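Local coordinates for signal transduction protein TRAP (Staphylococcus aureus, PDB 4AE5), which probably acts as a phosphorylation-dependent signal transducer that activates the agr system and RNAIII synthesis, raising toxin and biofilm gene expression in staphylococci, at residues 55-60 and 86-91; 78-83 and 112-117; 92-97 and 101-106. All coordinates share one frame; numbering follows the deposited sequence.

Contact 1 (55-60 and 86-91); sequences VIKEIG and KLISVD
I88, near the end of helix 80-88, fits against I56 and K57 of strand 51-59, and the tight part of the contact is gathered around its CD1 methyl. CE of K57 approaches that CD1 to 3.5 Å, the closest apolar approach here, while the two side chains cross obliquely. CG2 of I56 touches CG1 of I88 at 3.9 Å, with these two branched chains running nearly perpendicular. I56 presents this methyl because CG2 stands anti to its backbone N; the end of the side chain leads away from the helix, and I56 also packs on R107 of strand 100-108.

The polar end of the contact is a single hydrogen bond. NZ of K57 donates to the I88 carbonyl O at 3.0 Å, meeting the C=O at an angle of 144° and tilted 17° from the carbonyl plane. The lysine chain leaves the strand extended and kinks at chi3 (-54°), which brings the ammonium over to this oxygen. A positive charge beside a carbonyl at the C-terminal part of a helix would probably be stabilised by the helix dipole. D92 offers NZ only a long, weak ion pair. Beyond this point the association loosens: NZ remains 4.3 Å from V90 O, and S89 and D91 start away from the strand and are exposed to solvent.

The backbones of I56 and K57 both pair with L105 of the neighbouring strand, forming a classic beta bulge. Helix 80-88 thus packs its C-terminal end on a bulged strand, at the outside of the closed antiparallel barrel.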
loop_
_atom_site.group_PDB
_atom_site.type_symbol
_atom_site.label_atom_id
_atom_site.label_comp_id
_atom_site.label_asym_id
_atom_site.label_seq_id
_atom_site.Cartn_x
_atom_site.Cartn_y
_atom_site.Cartn_z
ATOM N N VAL A 55 5.502 -8.925 -1.674
ATOM C CA VAL A 55 5.358 -8.020 -2.831
ATOM C C VAL A 55 5.124 -8.845 -4.123
ATOM O O VAL A 55 6.047 -9.564 -4.624
ATOM C CB VAL A 55 6.587 -7.131 -2.991
ATOM C CG1 VAL A 55 6.388 -6.244 -4.228
ATOM C CG2 VAL A 55 6.754 -6.284 -1.737
ATOM N N ILE A 56 3.889 -8.808 -4.618
ATOM C CA ILE A 56 3.460 -9.595 -5.817
ATOM C C ILE A 56 3.840 -8.855 -7.105
ATOM O O ILE A 56 4.320 -9.468 -8.106
ATOM C CB ILE A 56 1.913 -9.786 -5.817
ATOM C CG1 ILE A 56 1.433 -10.464 -4.531
ATOM C CG2 ILE A 56 1.430 -10.606 -7.017
ATOM C CD1 ILE A 56 2.354 -11.651 -4.215
ATOM N N LYS A 57 3.598 -7.528 -7.095
ATOM C CA LYS A 57 3.976 -6.672 -8.207
ATOM C C LYS A 57 4.323 -5.283 -7.685
ATOM O O LYS A 57 3.726 -4.835 -6.696
ATOM C CB LYS A 57 2.820 -6.548 -9.232
ATOM C CG LYS A 57 3.324 -5.854 -10.510
ATOM C CD LYS A 57 2.302 -5.374 -11.503
ATOM C CE LYS A 57 1.347 -6.449 -11.949
ATOM N NZ LYS A 57 0.809 -5.927 -13.249
ATOM N N GLU A 58 5.242 -4.607 -8.394
ATOM C CA GLU A 58 5.710 -3.272 -8.039
ATOM C C GLU A 58 6.074 -2.453 -9.305
ATOM O O GLU A 58 6.498 -3.016 -10.366
ATOM C CB GLU A 58 6.932 -3.379 -7.113
ATOM C CG GLU A 58 8.071 -4.235 -7.700
ATOM C CD GLU A 58 9.267 -4.339 -6.743
ATOM O OE1 GLU A 58 9.934 -3.313 -6.487
ATOM O OE2 GLU A 58 9.546 -5.445 -6.220
ATOM N N ILE A 59 5.877 -1.139 -9.192
ATOM C CA ILE A 59 6.362 -0.167 -10.150
ATOM C C ILE A 59 6.888 0.997 -9.306
ATOM O O ILE A 59 6.192 1.471 -8.380
ATOM C CB ILE A 59 5.188 0.347 -11.035
ATOM C CG1 ILE A 59 4.504 -0.799 -11.796
ATOM C CG2 ILE A 59 5.582 1.592 -11.813
ATOM C CD1 ILE A 59 3.132 -0.451 -12.339
ATOM N N GLY A 60 8.071 1.505 -9.609
ATOM C CA GLY A 60 8.522 2.768 -8.961
ATOM C C GLY A 60 9.096 2.633 -7.535
ATOM O O GLY A 60 8.962 1.579 -6.867
ATOM N N LYS A 86 -6.535 -11.646 -10.992
ATOM C CA LYS A 86 -7.178 -10.526 -11.529
ATOM C C LYS A 86 -6.360 -9.242 -11.370
ATOM O O LYS A 86 -6.229 -8.521 -12.347
ATOM C CB LYS A 86 -8.535 -10.373 -10.900
ATOM C CG LYS A 86 -9.196 -9.061 -11.236
ATOM C CD LYS A 86 -10.557 -9.332 -11.779
ATOM C CE LYS A 86 -10.439 -9.923 -13.164
ATOM N NZ LYS A 86 -10.786 -8.994 -14.262
ATOM N N LEU A 87 -5.899 -8.956 -10.144
ATOM C CA LEU A 87 -5.199 -7.700 -9.807
ATOM C C LEU A 87 -3.875 -7.698 -10.637
ATOM O O LEU A 87 -3.588 -6.772 -11.383
ATOM C CB LEU A 87 -4.991 -7.601 -8.284
ATOM C CG LEU A 87 -6.319 -7.206 -7.551
ATOM C CD1 LEU A 87 -6.150 -7.152 -6.033
ATOM C CD2 LEU A 87 -6.809 -5.827 -8.031
ATOM N N ILE A 88 -3.177 -8.814 -10.611
ATOM C CA ILE A 88 -2.073 -9.084 -11.599
ATOM C C ILE A 88 -2.247 -8.660 -13.069
ATOM O O ILE A 88 -1.368 -7.993 -13.653
ATOM C CB ILE A 88 -1.614 -10.566 -11.383
ATOM C CG1 ILE A 88 -0.721 -10.474 -10.211
ATOM C CG2 ILE A 88 -0.765 -11.123 -12.504
ATOM C CD1 ILE A 88 0.418 -9.580 -10.603
ATOM N N SER A 89 -3.368 -9.029 -13.673
ATOM C CA SER A 89 -3.602 -8.786 -15.054
ATOM C C SER A 89 -4.086 -7.367 -15.413
ATOM O O SER A 89 -4.285 -7.119 -16.571
ATOM C CB SER A 89 -4.530 -9.864 -15.633
ATOM O OG SER A 89 -3.842 -11.123 -15.733
ATOM N N VAL A 90 -4.230 -6.467 -14.462
ATOM C CA VAL A 90 -4.691 -5.121 -14.806
ATOM C C VAL A 90 -3.740 -4.340 -15.680
ATOM O O VAL A 90 -2.579 -4.325 -15.406
ATOM C CB VAL A 90 -4.975 -4.265 -13.563
ATOM C CG1 VAL A 90 -5.305 -2.862 -13.977
ATOM C CG2 VAL A 90 -6.092 -4.855 -12.764
ATOM N N ASP A 91 -4.272 -3.681 -16.694
ATOM C CA ASP A 91 -3.495 -2.892 -17.625
ATOM C C ASP A 91 -2.656 -1.870 -16.904
ATOM O O ASP A 91 -3.148 -1.081 -16.198
ATOM C CB ASP A 91 -4.358 -2.187 -18.691
ATOM C CG ASP A 91 -3.545 -1.652 -19.884
ATOM O OD1 ASP A 91 -2.330 -1.524 -19.816
ATOM O OD2 ASP A 91 -4.148 -1.325 -20.899
#

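Contact 2 (78-83 and 112-117); sequences DHAYQL and TTYKIY. With FMT (formic acid), chain E.
A80 and L83, one turn apart on helix 80-88, lie against the aromatic ring of Y114 of strand 114-120; this is helix-on-sheet packing within the βαββαβ ferredoxin-like fold expected of an ABM domain. CB of A80 comes to the ring edge near its plane, 3.9 Å from Y114 CE1. L83 approaches obliquely, its CD2 also 3.9 Å from Y114 CD1, and the leucine and tyrosine slide past each other in opposite directions. With CG anti to the carbonyl carbon (chi1 -85°), the tyrosine ring reaches out to the helix and its phenol end passes beside the A80 carbonyl.

The second shell fixes this arrangement. The Y114 hydroxyl is hydrogen-bonded to E84, one residue beyond L83 on the same helix, while R107 and P108 pack against the tyrosine from the adjoining strand. L83 in turn rests on I73 of strand 67-73.

K115 and Y117 lie on the opposite side of the strand, toward the barrel interior, where they meet strand 3-9. There they hold a formic acid molecule, probably from the crystallisation liquor, which Y8 and R160 also bind. The Y117 hydroxyl has a further hydrogen bond to T6. K115 and Y117 both donate to one oxygen of the formic acid, O1, which lies 2.8 Å from K115 NZ and is also met by Y117 OH, sitting in plane at the edge of the Y117 ring.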
loop_
_atom_site.group_PDB
_atom_site.type_symbol
_atom_site.label_atom_id
_atom_site.label_comp_id
_atom_site.label_asym_id
_atom_site.label_seq_id
_atom_site.Cartn_x
_atom_site.Cartn_y
_atom_site.Cartn_z
ATOM N N ASP A 78 -11.310 -19.029 -0.413
ATOM C CA ASP A 78 -11.694 -19.541 -1.731
ATOM C C ASP A 78 -11.723 -18.558 -2.868
ATOM O O ASP A 78 -11.789 -18.970 -4.015
ATOM C CB ASP A 78 -13.016 -20.270 -1.670
ATOM C CG ASP A 78 -12.846 -21.799 -1.510
ATOM O OD1 ASP A 78 -11.710 -22.304 -1.276
ATOM O OD2 ASP A 78 -13.864 -22.492 -1.627
ATOM N N HIS A 79 -11.677 -17.265 -2.563
ATOM C CA HIS A 79 -11.632 -16.222 -3.614
ATOM C C HIS A 79 -10.252 -15.630 -3.789
ATOM O O HIS A 79 -10.017 -14.908 -4.762
ATOM C CB HIS A 79 -12.605 -15.087 -3.284
ATOM C CG HIS A 79 -14.075 -15.425 -3.507
ATOM N ND1 HIS A 79 -14.508 -16.126 -4.581
ATOM C CD2 HIS A 79 -15.222 -15.060 -2.777
ATOM C CE1 HIS A 79 -15.860 -16.233 -4.527
ATOM N NE2 HIS A 79 -16.291 -15.576 -3.420
ATOM N N ALA A 80 -9.357 -15.882 -2.825
ATOM C CA ALA A 80 -8.040 -15.202 -2.793
ATOM C C ALA A 80 -7.160 -15.463 -4.034
ATOM O O ALA A 80 -6.567 -14.523 -4.548
ATOM C CB ALA A 80 -7.265 -15.525 -1.511
ATOM N N TYR A 81 -7.109 -16.692 -4.528
ATOM C CA TYR A 81 -6.232 -16.977 -5.714
ATOM C C TYR A 81 -6.764 -16.304 -6.972
ATOM O O TYR A 81 -5.987 -15.820 -7.831
ATOM C CB TYR A 81 -6.060 -18.493 -5.926
ATOM C CG TYR A 81 -5.228 -18.964 -7.131
ATOM C CD1 TYR A 81 -5.725 -18.888 -8.453
ATOM C CD2 TYR A 81 -3.957 -19.532 -6.935
ATOM C CE1 TYR A 81 -4.963 -19.344 -9.543
ATOM C CE2 TYR A 81 -3.194 -20.010 -8.003
ATOM C CZ TYR A 81 -3.696 -19.910 -9.314
ATOM O OH TYR A 81 -2.909 -20.413 -10.358
ATOM N N GLN A 82 -8.092 -16.248 -7.097
ATOM C CA GLN A 82 -8.662 -15.609 -8.274
ATOM C C GLN A 82 -8.509 -14.081 -8.171
ATOM O O GLN A 82 -8.354 -13.429 -9.199
ATOM C CB GLN A 82 -10.151 -15.970 -8.475
ATOM C CG GLN A 82 -10.389 -17.217 -9.334
ATOM C CD GLN A 82 -9.819 -18.479 -8.712
ATOM O OE1 GLN A 82 -9.661 -18.551 -7.490
ATOM N NE2 GLN A 82 -9.492 -19.488 -9.548
ATOM N N LEU A 83 -8.595 -13.545 -6.942
ATOM C CA LEU A 83 -8.472 -12.088 -6.730
ATOM C C LEU A 83 -7.084 -11.682 -7.182
ATOM O O LEU A 83 -6.887 -10.735 -7.988
ATOM C CB LEU A 83 -8.675 -11.713 -5.231
ATOM C CG LEU A 83 -8.427 -10.280 -4.790
ATOM C CD1 LEU A 83 -9.226 -9.304 -5.601
ATOM C CD2 LEU A 83 -8.763 -10.067 -3.308
ATOM N N THR A 112 -6.653 -13.096 4.688
ATOM C CA THR A 112 -6.990 -12.935 3.290
ATOM C C THR A 112 -7.274 -11.511 2.849
ATOM O O THR A 112 -7.924 -11.314 1.819
ATOM C CB THR A 112 -8.158 -13.857 2.857
ATOM O OG1 THR A 112 -9.284 -13.648 3.737
ATOM C CG2 THR A 112 -7.716 -15.305 2.979
ATOM N N THR A 113 -6.822 -10.517 3.602
ATOM C CA THR A 113 -7.100 -9.120 3.153
ATOM C C THR A 113 -5.904 -8.679 2.343
ATOM O O THR A 113 -4.778 -8.600 2.856
ATOM C CB THR A 113 -7.427 -8.178 4.337
ATOM O OG1 THR A 113 -8.573 -8.698 5.010
ATOM C CG2 THR A 113 -7.867 -6.767 3.871
ATOM N N TYR A 114 -6.128 -8.455 1.066
ATOM C CA TYR A 114 -5.046 -7.966 0.177
ATOM C C TYR A 114 -4.861 -6.473 0.379
ATOM O O TYR A 114 -5.752 -5.806 0.997
ATOM C CB TYR A 114 -5.310 -8.398 -1.282
ATOM C CG TYR A 114 -4.815 -9.827 -1.655
ATOM C CD1 TYR A 114 -5.529 -10.960 -1.268
ATOM C CD2 TYR A 114 -3.693 -10.016 -2.463
ATOM C CE1 TYR A 114 -5.101 -12.242 -1.587
ATOM C CE2 TYR A 114 -3.246 -11.314 -2.816
ATOM C CZ TYR A 114 -3.954 -12.420 -2.379
ATOM O OH TYR A 114 -3.543 -13.714 -2.720
ATOM N N LYS A 115 -3.671 -5.965 -0.015
ATOM C CA LYS A 115 -3.409 -4.534 0.101
ATOM C C LYS A 115 -2.805 -4.020 -1.187
ATOM O O LYS A 115 -2.011 -4.720 -1.876
ATOM C CB LYS A 115 -2.603 -4.190 1.374
ATOM C CG LYS A 115 -2.496 -2.669 1.655
ATOM C CD LYS A 115 -2.168 -2.382 3.133
ATOM C CE LYS A 115 -0.755 -2.766 3.459
ATOM N NZ LYS A 115 -0.430 -2.354 4.872
ATOM N N ILE A 116 -3.176 -2.787 -1.529
ATOM C CA ILE A 116 -2.549 -2.085 -2.654
ATOM C C ILE A 116 -2.012 -0.746 -2.065
ATOM O O ILE A 116 -2.749 -0.088 -1.319
ATOM C CB ILE A 116 -3.522 -1.784 -3.803
ATOM C CG1 ILE A 116 -3.757 -3.101 -4.595
ATOM C CG2 ILE A 116 -2.929 -0.649 -4.734
ATOM C CD1 ILE A 116 -4.997 -2.987 -5.491
ATOM N N TYR A 117 -0.767 -0.386 -2.383
ATOM C CA TYR A 117 -0.317 1.010 -2.246
ATOM C C TYR A 117 -0.305 1.690 -3.609
ATOM O O TYR A 117 0.364 1.189 -4.520
ATOM C CB TYR A 117 1.111 1.141 -1.639
ATOM C CG TYR A 117 1.312 0.854 -0.117
ATOM C CD1 TYR A 117 0.214 0.719 0.767
ATOM C CD2 TYR A 117 2.584 0.745 0.444
ATOM C CE1 TYR A 117 0.405 0.459 2.138
ATOM C CE2 TYR A 117 2.764 0.511 1.849
ATOM C CZ TYR A 117 1.673 0.376 2.667
ATOM O OH TYR A 117 1.802 0.124 4.035
HETATM C C FMT E . -1.430 1.361 5.579
HETATM O O1 FMT E . -0.782 0.359 5.195
HETATM O O2 FMT E . -2.315 1.196 6.588
#

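Contact 3 (92-97 and 101-106); sequences DNFRNF and KSYRLL
A 3-10 turn at 93-96, in which R95 N bonds to D92 O at 3.0 Å, carries F94 toward Y103 on the extended strand 100-108. The contact is a T-shaped aromatic pair: the edge of F94 points to the face of Y103, with centroids 5.1 Å apart and planes at 60°. F94 leads with CZ, which lies over the centre of the tyrosine ring, 4.0 Å from Y103 CG. To get there F94 takes up the crowded position between backbone N and carbonyl carbon (chi1 63°), while Y103 CG stands anti to its own N. The two side chains cross at about a right angle. The opposite face of Y103 has L105 N offset toward its rim, and F118, F139 and I116 also pack against Y103.

Within the turn, R95 NH2 forms a salt bridge with D92 OD2 at 2.8 Å, nearly along the carboxylate C-O axis and close to the guanidinium plane. The turn, presenting an aromatic edge to the tyrosine face, lies in the connection of the beta-alpha-beta crossover from strand 67-73 through helix 80-88 to strand 100-108, as in the ferredoxin-like fold expected of an ABM domain.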
loop_
_atom_site.group_PDB
_atom_site.type_symbol
_atom_site.label_atom_id
_atom_site.label_comp_id
_atom_site.label_asym_id
_atom_site.label_seq_id
_atom_site.Cartn_x
_atom_site.Cartn_y
_atom_site.Cartn_z
ATOM N N ASP A 92 -1.372 -1.946 -17.126
ATOM C CA ASP A 92 -0.392 -1.071 -16.575
ATOM C C ASP A 92 -0.500 0.412 -16.919
ATOM O O ASP A 92 0.327 1.161 -16.470
ATOM C CB ASP A 92 1.010 -1.528 -17.036
ATOM C CG ASP A 92 1.798 -2.047 -15.922
ATOM O OD1 ASP A 92 1.121 -2.509 -15.050
ATOM O OD2 ASP A 92 3.041 -2.000 -15.869
ATOM N N ASN A 93 -1.468 0.804 -17.714
ATOM C CA ASN A 93 -1.484 2.145 -18.309
ATOM C C ASN A 93 -1.594 3.296 -17.307
ATOM O O ASN A 93 -1.200 4.384 -17.589
ATOM C CB ASN A 93 -2.574 2.297 -19.345
ATOM C CG ASN A 93 -2.506 3.613 -20.083
ATOM O OD1 ASN A 93 -1.453 4.063 -20.454
ATOM N ND2 ASN A 93 -3.632 4.229 -20.284
ATOM N N PHE A 94 -2.136 2.979 -16.145
ATOM C CA PHE A 94 -2.242 3.905 -15.039
ATOM C C PHE A 94 -0.914 4.504 -14.656
ATOM O O PHE A 94 -0.857 5.558 -14.156
ATOM C CB PHE A 94 -2.954 3.271 -13.841
ATOM C CG PHE A 94 -2.261 2.088 -13.234
ATOM C CD1 PHE A 94 -1.154 2.245 -12.457
ATOM C CD2 PHE A 94 -2.766 0.811 -13.387
ATOM C CE1 PHE A 94 -0.534 1.175 -11.874
ATOM C CE2 PHE A 94 -2.156 -0.274 -12.790
ATOM C CZ PHE A 94 -1.037 -0.086 -12.035
ATOM N N ARG A 95 0.153 3.787 -14.957
ATOM C CA ARG A 95 1.482 4.295 -14.698
ATOM C C ARG A 95 1.782 5.621 -15.421
ATOM O O ARG A 95 2.655 6.386 -15.014
ATOM C CB ARG A 95 2.455 3.238 -15.172
ATOM C CG ARG A 95 3.911 3.608 -15.131
ATOM C CD ARG A 95 4.642 2.741 -16.203
ATOM N NE ARG A 95 4.601 1.311 -15.887
ATOM C CZ ARG A 95 5.671 0.552 -15.547
ATOM N NH1 ARG A 95 6.900 1.062 -15.428
ATOM N NH2 ARG A 95 5.494 -0.744 -15.308
ATOM N N ASN A 96 1.043 5.889 -16.481
ATOM C CA ASN A 96 1.220 7.164 -17.195
ATOM C C ASN A 96 0.260 8.286 -16.807
ATOM O O ASN A 96 0.365 9.393 -17.358
ATOM C CB ASN A 96 1.078 6.943 -18.684
ATOM C CG ASN A 96 2.098 5.987 -19.184
ATOM O OD1 ASN A 96 1.731 4.987 -19.737
ATOM N ND2 ASN A 96 3.372 6.234 -18.871
ATOM N N PHE A 97 -0.626 8.023 -15.868
ATOM C CA PHE A 97 -1.567 9.069 -15.405
ATOM C C PHE A 97 -0.868 10.198 -14.632
ATOM O O PHE A 97 0.138 10.016 -13.936
ATOM C CB PHE A 97 -2.703 8.409 -14.584
ATOM C CG PHE A 97 -3.761 7.702 -15.399
ATOM C CD1 PHE A 97 -3.467 7.040 -16.592
ATOM C CD2 PHE A 97 -5.074 7.721 -14.974
ATOM C CE1 PHE A 97 -4.458 6.383 -17.313
ATOM C CE2 PHE A 97 -6.062 7.073 -15.687
ATOM C CZ PHE A 97 -5.748 6.384 -16.837
ATOM N N LYS A 101 3.383 7.930 -9.160
ATOM C CA LYS A 101 4.771 7.693 -8.697
ATOM C C LYS A 101 5.076 6.192 -8.533
ATOM O O LYS A 101 6.126 5.710 -8.963
ATOM C CB LYS A 101 5.028 8.452 -7.367
ATOM C CG LYS A 101 4.901 9.994 -7.475
ATOM C CD LYS A 101 5.868 10.573 -8.566
ATOM C CE LYS A 101 5.567 12.046 -8.836
ATOM N NZ LYS A 101 6.724 12.833 -9.386
ATOM N N SER A 102 4.209 5.475 -7.833
ATOM C CA SER A 102 4.453 4.072 -7.538
ATOM C C SER A 102 3.222 3.222 -7.354
ATOM O O SER A 102 2.087 3.686 -7.039
ATOM C CB SER A 102 5.408 3.983 -6.287
ATOM O OG SER A 102 4.702 4.525 -5.165
ATOM N N TYR A 103 3.435 1.928 -7.388
ATOM C CA TYR A 103 2.369 0.945 -7.195
ATOM C C TYR A 103 2.958 -0.309 -6.492
ATOM O O TYR A 103 4.101 -0.737 -6.824
ATOM C CB TYR A 103 1.883 0.463 -8.569
ATOM C CG TYR A 103 0.893 -0.649 -8.546
ATOM C CD1 TYR A 103 -0.356 -0.469 -7.974
ATOM C CD2 TYR A 103 1.185 -1.888 -9.085
ATOM C CE1 TYR A 103 -1.339 -1.458 -7.996
ATOM C CE2 TYR A 103 0.231 -2.891 -9.064
ATOM C CZ TYR A 103 -1.027 -2.670 -8.553
ATOM O OH TYR A 103 -1.991 -3.645 -8.544
ATOM N N ARG A 104 2.197 -0.863 -5.568
ATOM C CA ARG A 104 2.454 -2.162 -4.921
ATOM C C ARG A 104 1.197 -2.979 -4.749
ATOM O O ARG A 104 0.171 -2.520 -4.135
ATOM C CB ARG A 104 3.148 -2.027 -3.542
ATOM C CG ARG A 104 4.498 -1.310 -3.424
ATOM C CD ARG A 104 5.615 -2.124 -4.159
ATOM N NE ARG A 104 6.946 -1.522 -3.945
ATOM C CZ ARG A 104 7.452 -0.547 -4.695
ATOM N NH1 ARG A 104 6.756 -0.019 -5.718
ATOM N NH2 ARG A 104 8.680 -0.099 -4.454
ATOM N N LEU A 105 1.239 -4.206 -5.294
ATOM C CA LEU A 105 0.264 -5.229 -4.998
ATOM C C LEU A 105 0.799 -6.218 -3.940
ATOM O O LEU A 105 1.907 -6.803 -4.109
ATOM C CB LEU A 105 -0.189 -5.959 -6.267
ATOM C CG LEU A 105 -1.126 -7.133 -6.091
ATOM C CD1 LEU A 105 -2.499 -6.580 -5.645
ATOM C CD2 LEU A 105 -1.253 -7.917 -7.438
ATOM N N LEU A 106 0.066 -6.377 -2.843
ATOM C CA LEU A 106 0.624 -6.998 -1.598
ATOM C C LEU A 106 -0.232 -8.162 -1.147
ATOM O O LEU A 106 -1.462 -7.999 -0.921
ATOM C CB LEU A 106 0.696 -5.981 -0.457
ATOM C CG LEU A 106 1.519 -4.726 -0.826
ATOM C CD1 LEU A 106 1.430 -3.662 0.291
ATOM C CD2 LEU A 106 2.995 -5.115 -1.067
#

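In the fold
From the N terminus, strand 51-59 supplies the first half of contact 1, and its partner comes only after strand 67-73. Segment 78-83 then opens contact 2, and segment 86-91, further along the same helix, closes contact 1, so the two contacts cross. The loop that follows opens contact 3, which strand 100-108 closes promptly; contact 3 is therefore in series after contact 1 and nested inside the loop that strand 114-120 closes as contact 2. Together they tie helix 80-88 and its trailing loop to 51-59, 100-108 and 114-120, three adjacent strands of the closed antiparallel barrel. The backbones of contacts 2 and 3 pair through L106 and R104.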